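Local coordinates for protein putative immunoglobulin A1 protease (Bacteroides ovatus, PDB 3N6Z) that probably acts as a protease, its putative target immunoglobulin A1, and is built as a parallel beta-helix with a helix and a small hairpin packed along its flank, at residues G175-I178 against A182-G185; N236-G241 against N347-G352; I263-S268 against R285-S290; A269-L274 against G355-Q360. One frame throughout, in Å; residues are numbered along the deposited sequence.

Contact 1. Residues G175-I178 against A182-G185; sequences GEVI and AAGG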
loop_
_atom_site.group_PDB
_atom_site.type_symbol
_atom_site.label_atom_id
_atom_site.label_comp_id
_atom_site.label_asym_id
_atom_site.label_seq_id
_atom_site.Cartn_x
_atom_site.Cartn_y
_atom_site.Cartn_z
ATOM N N GLY A 175 -7.262 2.518 -8.742
ATOM C CA GLY A 175 -6.522 3.033 -9.886
ATOM C C GLY A 175 -5.527 2.023 -10.439
ATOM O O GLY A 175 -5.904 0.880 -10.700
ATOM N N GLU A 176 -4.283 2.446 -10.619
ATOM C CA GLU A 176 -3.266 1.617 -11.242
ATOM C C GLU A 176 -1.879 1.881 -10.713
ATOM O O GLU A 176 -1.511 3.022 -10.416
ATOM C CB GLU A 176 -3.254 1.779 -12.760
ATOM C CG GLU A 176 -2.868 3.161 -13.231
ATOM C CD GLU A 176 -2.732 3.305 -14.748
ATOM O OE1 GLU A 176 -2.732 2.299 -15.475
ATOM O OE2 GLU A 176 -2.589 4.446 -15.215
ATOM N N VAL A 177 -1.120 0.785 -10.600
ATOM C CA VAL A 177 0.272 0.772 -10.217
ATOM C C VAL A 177 1.017 -0.052 -11.263
ATOM O O VAL A 177 0.666 -1.227 -11.504
ATOM C CB VAL A 177 0.470 -0.014 -8.856
ATOM C CG1 VAL A 177 1.949 -0.145 -8.531
ATOM C CG2 VAL A 177 -0.324 0.597 -7.788
ATOM N N ILE A 178 2.098 0.529 -11.808
ATOM C CA ILE A 178 3.040 -0.171 -12.670
ATOM C C ILE A 178 4.430 0.022 -12.056
ATOM O O ILE A 178 4.920 1.143 -11.954
ATOM C CB ILE A 178 3.001 0.328 -14.133
ATOM C CG1 ILE A 178 1.606 0.179 -14.688
ATOM C CG2 ILE A 178 4.072 -0.441 -14.976
ATOM C CD1 ILE A 178 1.426 0.832 -16.045
ATOM N N ALA A 182 9.107 -4.383 -7.808
ATOM C CA ALA A 182 7.987 -4.641 -6.873
ATOM C C ALA A 182 6.788 -3.825 -7.337
ATOM O O ALA A 182 6.951 -2.761 -7.944
ATOM C CB ALA A 182 8.354 -4.299 -5.415
ATOM N N ALA A 183 5.599 -4.300 -7.029
ATOM C CA ALA A 183 4.396 -3.551 -7.296
ATOM C C ALA A 183 3.345 -3.979 -6.299
ATOM O O ALA A 183 3.092 -5.183 -6.130
ATOM C CB ALA A 183 3.885 -3.749 -8.752
ATOM N N GLY A 184 2.762 -3.014 -5.588
ATOM C CA GLY A 184 1.658 -3.300 -4.675
ATOM C C GLY A 184 0.573 -2.266 -4.739
ATOM O O GLY A 184 0.828 -1.102 -5.021
ATOM N N GLY A 185 -0.655 -2.672 -4.414
ATOM C CA GLY A 185 -1.746 -1.695 -4.434
ATOM C C GLY A 185 -1.573 -0.593 -3.400
ATOM O O GLY A 185 -1.961 0.544 -3.632
#
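In the core of the parallel beta-helix, Val177 on strand 176-179 reaches across to Ala183, Gly184 and Gly185, where the same coil comes back on its next face. That the two segments belong to different faces follows from the pairing: strand 176-179 lies between 138-141 and 209-212, whereas 183-184 lies between 147-148 and 218-221. The backbones come nearest at Val177 and Gly185, whose CA atoms are 6.6 Å apart, so one side chain is enough to bridge them. Both methyls of Val177 do the touching. With CG1 anti to the backbone N (chi1 174°), CG1 meets the methyl of Ala183, at 4.1 Å from its CB, while CG2 comes to the carbonyl, 3.4 Å from Gly184 O. CG1 also lies 3.8 Å from that Gly184 O, and the oxygen is therefore in van der Waals touch with both branches of the valine. CG2 continues to the backbone of the next residue, 4.3 Å from Gly185 CA. At Gly184 and Gly185 a CB would point away from Val177, and it is their main chain that the valine meets. All four touching residues are buried. Around them, Val140 of strand 138-141 and Ile149 of a nearby loop also pack on Val177, Val210 and Asp212 of strand 209-212 touch Ala183, and Thr173 OG1 hydrogen-bonds Gly185 O.

Contact 2. Residues N236-G241 against N347-G352; sequences NCYAYG and NLWKKG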
loop_
_atom_site.group_PDB
_atom_site.type_symbol
_atom_site.label_atom_id
_atom_site.label_comp_id
_atom_site.label_asym_id
_atom_site.label_seq_id
_atom_site.Cartn_x
_atom_site.Cartn_y
_atom_site.Cartn_z
ATOM N N ASN A 236 -6.044 -7.720 8.433
ATOM C CA ASN A 236 -7.326 -7.144 8.075
ATOM C C ASN A 236 -7.257 -6.375 6.762
ATOM O O ASN A 236 -7.727 -5.251 6.638
ATOM C CB ASN A 236 -7.898 -6.298 9.208
ATOM C CG ASN A 236 -7.864 -7.001 10.587
ATOM O OD1 ASN A 236 -7.595 -6.366 11.580
ATOM N ND2 ASN A 236 -8.138 -8.277 10.633
ATOM N N CYS A 237 -6.650 -7.000 5.761
ATOM C CA CYS A 237 -6.574 -6.397 4.425
ATOM C C CYS A 237 -7.153 -7.303 3.372
ATOM O O CYS A 237 -7.092 -8.523 3.481
ATOM C CB CYS A 237 -5.137 -6.070 4.020
ATOM S SG CYS A 237 -4.350 -4.790 5.034
ATOM N N TYR A 238 -7.690 -6.706 2.313
ATOM C CA TYR A 238 -8.078 -7.443 1.114
ATOM C C TYR A 238 -7.861 -6.615 -0.131
ATOM O O TYR A 238 -7.786 -5.389 -0.063
ATOM C CB TYR A 238 -9.518 -8.000 1.229
ATOM C CG TYR A 238 -10.626 -7.219 0.582
ATOM C CD1 TYR A 238 -11.227 -6.130 1.214
ATOM C CD2 TYR A 238 -11.089 -7.570 -0.679
ATOM C CE1 TYR A 238 -12.275 -5.426 0.598
ATOM C CE2 TYR A 238 -12.129 -6.887 -1.291
ATOM C CZ TYR A 238 -12.712 -5.801 -0.663
ATOM O OH TYR A 238 -13.748 -5.151 -1.288
ATOM N N ALA A 239 -7.807 -7.292 -1.270
ATOM C CA ALA A 239 -7.648 -6.636 -2.549
ATOM C C ALA A 239 -8.512 -7.294 -3.600
ATOM O O ALA A 239 -8.790 -8.491 -3.534
ATOM C CB ALA A 239 -6.170 -6.634 -2.993
ATOM N N TYR A 240 -8.910 -6.505 -4.592
ATOM C CA TYR A 240 -9.668 -7.027 -5.716
ATOM C C TYR A 240 -9.300 -6.491 -7.068
ATOM O O TYR A 240 -9.906 -6.877 -8.094
ATOM C CB TYR A 240 -11.160 -6.996 -5.446
ATOM C CG TYR A 240 -11.864 -5.663 -5.320
ATOM C CD1 TYR A 240 -11.799 -4.926 -4.146
ATOM C CD2 TYR A 240 -12.725 -5.217 -6.327
ATOM C CE1 TYR A 240 -12.544 -3.770 -3.978
ATOM C CE2 TYR A 240 -13.460 -4.021 -6.178
ATOM C CZ TYR A 240 -13.380 -3.325 -4.979
ATOM O OH TYR A 240 -14.076 -2.152 -4.739
ATOM N N GLY A 241 -8.273 -5.660 -7.145
ATOM C CA GLY A 241 -7.744 -5.317 -8.480
ATOM C C GLY A 241 -6.863 -6.409 -9.103
ATOM O O GLY A 241 -6.222 -7.179 -8.406
ATOM N N ASN A 347 -17.249 -1.259 12.754
ATOM C CA ASN A 347 -17.279 0.212 12.809
ATOM C C ASN A 347 -16.622 0.903 11.611
ATOM O O ASN A 347 -16.848 2.090 11.396
ATOM C CB ASN A 347 -16.632 0.692 14.113
ATOM C CG ASN A 347 -17.380 0.207 15.355
ATOM O OD1 ASN A 347 -18.611 0.136 15.370
ATOM N ND2 ASN A 347 -16.628 -0.132 16.400
ATOM N N LEU A 348 -15.800 0.162 10.851
ATOM C CA LEU A 348 -15.047 0.670 9.705
ATOM C C LEU A 348 -15.618 0.165 8.394
ATOM O O LEU A 348 -15.864 0.937 7.479
ATOM C CB LEU A 348 -13.565 0.261 9.810
ATOM C CG LEU A 348 -12.676 0.585 8.618
ATOM C CD1 LEU A 348 -12.601 2.103 8.400
ATOM C CD2 LEU A 348 -11.280 -0.051 8.812
ATOM N N TRP A 349 -15.779 -1.159 8.317
ATOM C CA TRP A 349 -16.143 -1.825 7.083
ATOM C C TRP A 349 -17.663 -1.881 6.900
ATOM O O TRP A 349 -18.433 -1.916 7.873
ATOM C CB TRP A 349 -15.584 -3.220 7.060
ATOM C CG TRP A 349 -14.094 -3.345 7.117
ATOM C CD1 TRP A 349 -13.343 -3.565 8.230
ATOM C CD2 TRP A 349 -13.182 -3.368 6.006
ATOM N NE1 TRP A 349 -12.015 -3.724 7.885
ATOM C CE2 TRP A 349 -11.895 -3.612 6.526
ATOM C CE3 TRP A 349 -13.342 -3.235 4.617
ATOM C CZ2 TRP A 349 -10.769 -3.716 5.718
ATOM C CZ3 TRP A 349 -12.235 -3.321 3.815
ATOM C CH2 TRP A 349 -10.963 -3.563 4.366
ATOM N N LYS A 350 -18.094 -1.899 5.644
ATOM C CA LYS A 350 -19.500 -2.178 5.294
ATOM C C LYS A 350 -19.564 -2.948 3.999
ATOM O O LYS A 350 -18.615 -2.923 3.207
ATOM C CB LYS A 350 -20.330 -0.893 5.192
ATOM C CG LYS A 350 -19.949 0.035 4.023
ATOM C CD LYS A 350 -20.957 1.167 3.839
ATOM C CE LYS A 350 -20.542 2.107 2.709
ATOM N NZ LYS A 350 -21.506 3.252 2.537
ATOM N N LYS A 351 -20.689 -3.636 3.775
ATOM C CA LYS A 351 -20.884 -4.325 2.519
ATOM C C LYS A 351 -21.160 -3.269 1.453
ATOM O O LYS A 351 -21.839 -2.270 1.708
ATOM C CB LYS A 351 -22.004 -5.389 2.629
ATOM C CG LYS A 351 -21.552 -6.545 3.482
ATOM C CD LYS A 351 -22.527 -7.701 3.549
ATOM C CE LYS A 351 -22.140 -8.596 4.715
ATOM N NZ LYS A 351 -23.036 -9.761 4.813
ATOM N N GLY A 352 -20.589 -3.461 0.277
ATOM C CA GLY A 352 -20.807 -2.577 -0.843
ATOM C C GLY A 352 -21.960 -3.146 -1.655
ATOM O O GLY A 352 -22.258 -4.353 -1.603
#
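Trp349 meets Tyr238 and the backbone of Asn236 with the benzene half of its indole. The apolar part is a contact between aromatic carbons: Trp349 CZ3 sits at the edge of the tyrosine ring, in its plane, 3.8 Å from Tyr238 CE1 and 4.0 Å from Tyr238 CD1. The two side chains run past each other in opposite directions. On its own side Leu348 CD2 lies over one face of the indole, toward its rim, 3.8 Å above the plane.

The polar part is a carbonyl at the rim, with Asn236 O near the indole plane and 3.5 Å from Trp349 CZ2. Both rings are also held by hydrogen bonds outside the two segments: the indole N-H, Trp349 NE1, with Asn203 OD1, and Tyr238 OH with Pro357 O. Exchanging Trp349 for an alanine is likely to leave Asn203 OD1 without this mate and open a gap beside the Tyr238 edge.

Ile341 of helix 334-344 packs on both Tyr238 and Trp349, and Phe359 stacks edge-to-face with the indole. The arrangement is that of a C-terminal hairpin, strands 349-350 and 358-359, packed by its aromatics on the flank of a parallel beta-helix.

Contact 3. Residues I263-S268 against R285-S290; sequences IAIKNS and RIVGVS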
loop_
_atom_site.group_PDB
_atom_site.type_symbol
_atom_site.label_atom_id
_atom_site.label_comp_id
_atom_site.label_asym_id
_atom_site.label_seq_id
_atom_site.Cartn_x
_atom_site.Cartn_y
_atom_site.Cartn_z
ATOM N N ILE A 263 7.211 -12.551 7.603
ATOM C CA ILE A 263 6.005 -11.750 7.747
ATOM C C ILE A 263 4.983 -12.577 8.485
ATOM O O ILE A 263 5.020 -13.802 8.439
ATOM C CB ILE A 263 5.391 -11.344 6.334
ATOM C CG1 ILE A 263 4.490 -10.103 6.457
ATOM C CG2 ILE A 263 4.713 -12.514 5.599
ATOM C CD1 ILE A 263 4.053 -9.492 5.108
ATOM N N ALA A 264 4.022 -11.896 9.093
ATOM C CA ALA A 264 2.742 -12.507 9.488
ATOM C C ALA A 264 1.661 -11.858 8.623
ATOM O O ALA A 264 1.648 -10.647 8.453
ATOM C CB ALA A 264 2.444 -12.304 11.007
ATOM N N ILE A 265 0.786 -12.687 8.084
ATOM C CA ILE A 265 -0.419 -12.212 7.392
ATOM C C ILE A 265 -1.586 -12.903 8.098
ATOM O O ILE A 265 -1.682 -14.141 8.130
ATOM C CB ILE A 265 -0.462 -12.473 5.871
ATOM C CG1 ILE A 265 0.791 -11.918 5.183
ATOM C CG2 ILE A 265 -1.746 -11.858 5.259
ATOM C CD1 ILE A 265 0.837 -12.137 3.700
ATOM N N LYS A 266 -2.477 -12.076 8.647
ATOM C CA LYS A 266 -3.580 -12.547 9.476
ATOM C C LYS A 266 -4.862 -11.867 9.048
ATOM O O LYS A 266 -4.870 -10.673 8.769
ATOM C CB LYS A 266 -3.331 -12.233 10.957
ATOM C CG LYS A 266 -2.012 -12.840 11.501
ATOM C CD LYS A 266 -1.801 -12.521 13.014
ATOM C CE LYS A 266 -0.361 -12.807 13.475
ATOM N NZ LYS A 266 0.004 -12.251 14.828
ATOM N N ASN A 267 -5.954 -12.612 9.045
ATOM C CA ASN A 267 -7.279 -12.064 8.795
ATOM C C ASN A 267 -7.281 -11.201 7.545
ATOM O O ASN A 267 -7.549 -10.007 7.587
ATOM C CB ASN A 267 -7.775 -11.266 10.006
ATOM C CG ASN A 267 -7.886 -12.119 11.228
ATOM O OD1 ASN A 267 -7.222 -11.868 12.279
ATOM N ND2 ASN A 267 -8.699 -13.111 11.143
ATOM N N SER A 268 -6.962 -11.825 6.427
ATOM C CA SER A 268 -6.828 -11.168 5.132
ATOM C C SER A 268 -7.420 -12.005 4.033
ATOM O O SER A 268 -7.652 -13.222 4.188
ATOM C CB SER A 268 -5.360 -10.801 4.881
ATOM O OG SER A 268 -4.916 -9.808 5.855
ATOM N N ARG A 285 -2.432 -17.524 -4.187
ATOM C CA ARG A 285 -3.624 -16.702 -3.921
ATOM C C ARG A 285 -3.283 -15.641 -2.886
ATOM O O ARG A 285 -3.804 -14.531 -2.967
ATOM C CB ARG A 285 -4.844 -17.514 -3.526
ATOM C CG ARG A 285 -5.263 -18.538 -4.554
ATOM C CD ARG A 285 -6.654 -19.121 -4.292
ATOM N NE ARG A 285 -6.678 -19.916 -3.068
ATOM C CZ ARG A 285 -7.469 -20.962 -2.844
ATOM N NH1 ARG A 285 -8.394 -21.308 -3.733
ATOM N NH2 ARG A 285 -7.326 -21.650 -1.719
ATOM N N ILE A 286 -2.465 -15.982 -1.877
ATOM C CA ILE A 286 -2.068 -15.003 -0.844
ATOM C C ILE A 286 -0.649 -14.464 -1.085
ATOM O O ILE A 286 -0.432 -13.234 -1.121
ATOM C CB ILE A 286 -2.196 -15.584 0.596
ATOM C CG1 ILE A 286 -3.552 -16.302 0.815
ATOM C CG2 ILE A 286 -2.025 -14.479 1.670
ATOM C CD1 ILE A 286 -4.761 -15.379 0.633
ATOM N N VAL A 287 0.330 -15.365 -1.160
ATOM C CA VAL A 287 1.758 -15.012 -1.274
ATOM C C VAL A 287 2.373 -15.769 -2.443
ATOM O O VAL A 287 2.188 -16.993 -2.571
ATOM C CB VAL A 287 2.550 -15.344 0.009
ATOM C CG1 VAL A 287 3.996 -14.940 -0.153
ATOM C CG2 VAL A 287 1.907 -14.716 1.256
ATOM N N GLY A 288 3.167 -15.062 -3.256
ATOM C CA GLY A 288 3.773 -15.647 -4.466
ATOM C C GLY A 288 5.146 -16.290 -4.400
ATOM O O GLY A 288 5.412 -17.195 -5.209
ATOM N N VAL A 289 6.009 -15.858 -3.471
ATOM C CA VAL A 289 7.400 -16.316 -3.411
ATOM C C VAL A 289 7.880 -16.439 -1.981
ATOM O O VAL A 289 7.679 -15.519 -1.167
ATOM C CB VAL A 289 8.392 -15.330 -4.114
ATOM C CG1 VAL A 289 9.822 -15.952 -4.208
ATOM C CG2 VAL A 289 7.880 -14.887 -5.474
ATOM N N SER A 290 8.574 -17.555 -1.690
ATOM C CA SER A 290 9.134 -17.851 -0.375
ATOM C C SER A 290 8.063 -17.763 0.703
ATOM O O SER A 290 8.326 -17.359 1.832
ATOM C CB SER A 290 10.342 -16.964 -0.081
ATOM O OG SER A 290 11.414 -17.333 -0.947
#
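Ile265 extends its delta methyl into the interior and meets Val287 and Ile286, which approach from the facing side. Its outer bond is fully extended, with CD1 anti to CA (chi2 180°), and this stretches the side chain far enough to bring CD1 to 3.7 Å from Val287 CG2. The side chains of Ile265 and Val287 meet at a slant. Val287 offers CG2, the branch that lies beside its own backbone N. Ile286 comes up next to Val287 with its beta-branch: Ile286 CG2 is 4.2 Å from Ile265 CD1, a looser approach than that of the valine. Its longer arm is bent (chi2 -61°), and its CD1 ends up on the side turned from Ile265.

Two consecutive residues can face inward together because 286-287 form a classic beta bulge, both residues standing opposite the single residue Phe327; the Ile286 side chain also packs on it. The methyl cluster belongs to the core of the parallel beta-helix and spans it from face to face: strand 263-266 pairs with 233-235 and 294-296, strand 287-289 with 254-257. Cys299 of strand 299-302 packs on both Ile265 and Ile286.

Beyond Ile265 the chain turns a corner at Asn267, whose backbone is in the left-handed region. The turn is bridged within its own segment by Ser268 OG, which donates to Lys266 O at 3.0 Å. The hydroxyl sits above the carbonyl plane, 58° out of it. The same Ser268 OG has a second, weak hydrogen bond with Cys237 N of the preceding coil.

Contact 4. Residues A269-L274 against G355-Q360; sequences AAWSNL and GYPIFQ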
loop_
_atom_site.group_PDB
_atom_site.type_symbol
_atom_site.label_atom_id
_atom_site.label_comp_id
_atom_site.label_asym_id
_atom_site.label_seq_id
_atom_site.Cartn_x
_atom_site.Cartn_y
_atom_site.Cartn_z
ATOM N N ALA A 269 -7.708 -11.371 2.900
ATOM C CA ALA A 269 -8.375 -12.080 1.812
ATOM C C ALA A 269 -7.934 -11.599 0.424
ATOM O O ALA A 269 -7.767 -10.386 0.179
ATOM C CB ALA A 269 -9.909 -11.922 1.922
ATOM N N ALA A 270 -7.789 -12.549 -0.491
ATOM C CA ALA A 270 -7.485 -12.276 -1.889
ATOM C C ALA A 270 -8.763 -12.356 -2.707
ATOM O O ALA A 270 -9.467 -13.378 -2.668
ATOM C CB ALA A 270 -6.432 -13.281 -2.427
ATOM N N TRP A 271 -9.033 -11.314 -3.464
ATOM C CA TRP A 271 -10.194 -11.262 -4.339
ATOM C C TRP A 271 -9.825 -10.711 -5.702
ATOM O O TRP A 271 -10.682 -10.207 -6.444
ATOM C CB TRP A 271 -11.321 -10.480 -3.644
ATOM C CG TRP A 271 -12.712 -10.802 -3.999
ATOM C CD1 TRP A 271 -13.183 -11.312 -5.174
ATOM C CD2 TRP A 271 -13.855 -10.558 -3.176
ATOM N NE1 TRP A 271 -14.555 -11.461 -5.099
ATOM C CE2 TRP A 271 -14.989 -10.992 -3.892
ATOM C CE3 TRP A 271 -14.023 -10.035 -1.896
ATOM C CZ2 TRP A 271 -16.298 -10.887 -3.368
ATOM C CZ3 TRP A 271 -15.298 -9.938 -1.372
ATOM C CH2 TRP A 271 -16.421 -10.357 -2.113
ATOM N N SER A 272 -8.558 -10.884 -6.090
ATOM C CA SER A 272 -8.018 -10.424 -7.368
ATOM C C SER A 272 -7.754 -11.597 -8.309
ATOM O O SER A 272 -7.299 -12.653 -7.879
ATOM C CB SER A 272 -6.684 -9.707 -7.137
ATOM O OG SER A 272 -6.848 -8.569 -6.331
ATOM N N ASN A 273 -7.944 -11.381 -9.612
ATOM C CA ASN A 273 -7.385 -12.274 -10.618
ATOM C C ASN A 273 -5.866 -12.060 -10.703
ATOM O O ASN A 273 -5.399 -10.912 -10.645
ATOM C CB ASN A 273 -8.028 -12.005 -11.975
ATOM C CG ASN A 273 -9.515 -12.302 -11.984
ATOM O OD1 ASN A 273 -9.962 -13.257 -11.345
ATOM N ND2 ASN A 273 -10.289 -11.504 -12.726
ATOM N N LEU A 274 -5.118 -13.164 -10.798
ATOM C CA LEU A 274 -3.666 -13.168 -10.646
ATOM C C LEU A 274 -3.044 -13.821 -11.866
ATOM O O LEU A 274 -3.417 -14.957 -12.224
ATOM C CB LEU A 274 -3.264 -13.942 -9.392
ATOM C CG LEU A 274 -3.961 -13.599 -8.083
ATOM C CD1 LEU A 274 -3.424 -14.489 -6.954
ATOM C CD2 LEU A 274 -3.714 -12.126 -7.714
ATOM N N GLY A 355 -21.178 -6.185 -3.781
ATOM C CA GLY A 355 -20.606 -7.353 -3.108
ATOM C C GLY A 355 -19.243 -7.119 -2.506
ATOM O O GLY A 355 -18.843 -7.881 -1.613
ATOM N N TYR A 356 -18.525 -6.083 -2.969
ATOM C CA TYR A 356 -17.186 -5.834 -2.455
ATOM C C TYR A 356 -17.260 -4.920 -1.236
ATOM O O TYR A 356 -17.771 -3.803 -1.336
ATOM C CB TYR A 356 -16.297 -5.196 -3.522
ATOM C CG TYR A 356 -15.965 -6.065 -4.698
ATOM C CD1 TYR A 356 -15.129 -7.172 -4.576
ATOM C CD2 TYR A 356 -16.496 -5.770 -5.965
ATOM C CE1 TYR A 356 -14.825 -7.983 -5.645
ATOM C CE2 TYR A 356 -16.164 -6.565 -7.071
ATOM C CZ TYR A 356 -15.345 -7.686 -6.887
ATOM O OH TYR A 356 -15.008 -8.459 -7.968
ATOM N N PRO A 357 -16.724 -5.354 -0.082
ATOM C CA PRO A 357 -16.725 -4.490 1.085
ATOM C C PRO A 357 -15.851 -3.247 0.890
ATOM O O PRO A 357 -14.825 -3.297 0.202
ATOM C CB PRO A 357 -16.167 -5.386 2.198
ATOM C CG PRO A 357 -16.485 -6.750 1.760
ATOM C CD PRO A 357 -16.317 -6.724 0.276
ATOM N N ILE A 358 -16.287 -2.166 1.498
ATOM C CA ILE A 358 -15.598 -0.883 1.471
ATOM C C ILE A 358 -15.656 -0.284 2.883
ATOM O O ILE A 358 -16.133 -0.930 3.795
ATOM C CB ILE A 358 -16.166 0.049 0.350
ATOM C CG1 ILE A 358 -17.653 0.343 0.598
ATOM C CG2 ILE A 358 -15.940 -0.561 -1.035
ATOM C CD1 ILE A 358 -18.248 1.344 -0.350
ATOM N N PHE A 359 -15.165 0.931 3.069
ATOM C CA PHE A 359 -15.303 1.571 4.354
ATOM C C PHE A 359 -16.604 2.334 4.393
ATOM O O PHE A 359 -17.129 2.758 3.356
ATOM C CB PHE A 359 -14.150 2.555 4.652
ATOM C CG PHE A 359 -12.764 1.942 4.660
ATOM C CD1 PHE A 359 -12.518 0.630 5.004
ATOM C CD2 PHE A 359 -11.693 2.757 4.360
ATOM C CE1 PHE A 359 -11.225 0.137 5.039
ATOM C CE2 PHE A 359 -10.391 2.295 4.423
ATOM C CZ PHE A 359 -10.178 0.971 4.734
ATOM N N GLN A 360 -17.056 2.610 5.606
ATOM C CA GLN A 360 -18.274 3.391 5.781
ATOM C C GLN A 360 -18.139 4.788 5.183
ATOM O O GLN A 360 -19.127 5.368 4.742
ATOM C CB GLN A 360 -18.649 3.405 7.247
ATOM C CG GLN A 360 -19.187 2.017 7.621
ATOM C CD GLN A 360 -19.472 1.827 9.057
ATOM O OE1 GLN A 360 -19.900 2.756 9.736
ATOM N NE2 GLN A 360 -19.231 0.605 9.559
HETATM O O HOH W 1 -12.505 -9.716 -8.380
#
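One face of the Trp271 indole receives the edge of the Tyr356 ring, with Tyr356 CE1 3.4 Å above the plane and displaced toward the rim. The pair is edge-to-face but tilted: the centroids of the indole five-membered ring and the phenol are 4.8 Å apart and the planes make 59°. Seen from the tyrosine, Trp271 CG lies at its edge and in its plane. The setting is the flank of the parallel beta-helix, where Trp271 follows strand 268-270 and the segment 355-360 leads into the second strand of the C-terminal hairpin.

CE1 is the atom that presses in, standing 3.5 Å from Trp271 CE2. At the six-membered end of the indole two further groups approach obliquely, Gly355 O at 3.5 Å from Trp271 CH2 and Pro357 CD at 3.8 Å from Trp271 CZ3. The tryptophan has CG roughly anti to the backbone N (chi1 -152°), which swings the indole out toward Tyr356. Replacing Trp271 with a serine would probably strip the Tyr356 edge of the surface it rests on and open a gap reaching to Pro357.

Ala334 and Leu337 of helix 334-344 also pack on Trp271, and Tyr240 stacks on the ring of Tyr356. Gly355 has backbone angles that call for glycine, since a CB would jam against the preceding carbonyl. Finally, a water ties the two segments together: it donates to Trp271 O at 2.7 Å and is hydrogen-bonded, at 2.8 Å, to Tyr356 OH.

Overall arrangement
Contacts 2 and 4 act as one interface, their centres about 6 Å apart: contact 2 docks strand 349-350, and contact 4 the residues leading into strand 358-359, on or just after the neighbouring strands 237-239 and 268-270. Leu348 O and Gln360 N, 2.8 Å apart, probably hydrogen-bond between the hairpin arms. Contact 3 lies inside the solenoid, its centre about 17 Å from that of contact 2 and 16 Å from that of contact 4, yet it touches both, through Asn236 N at 3.2 Å from Lys266 O and through Ile286 CD1 at 4.1 Å from Ala270 CB. Contact 1, in an earlier coil, touches none of them; its centre is about 16 to 18 Å from theirs.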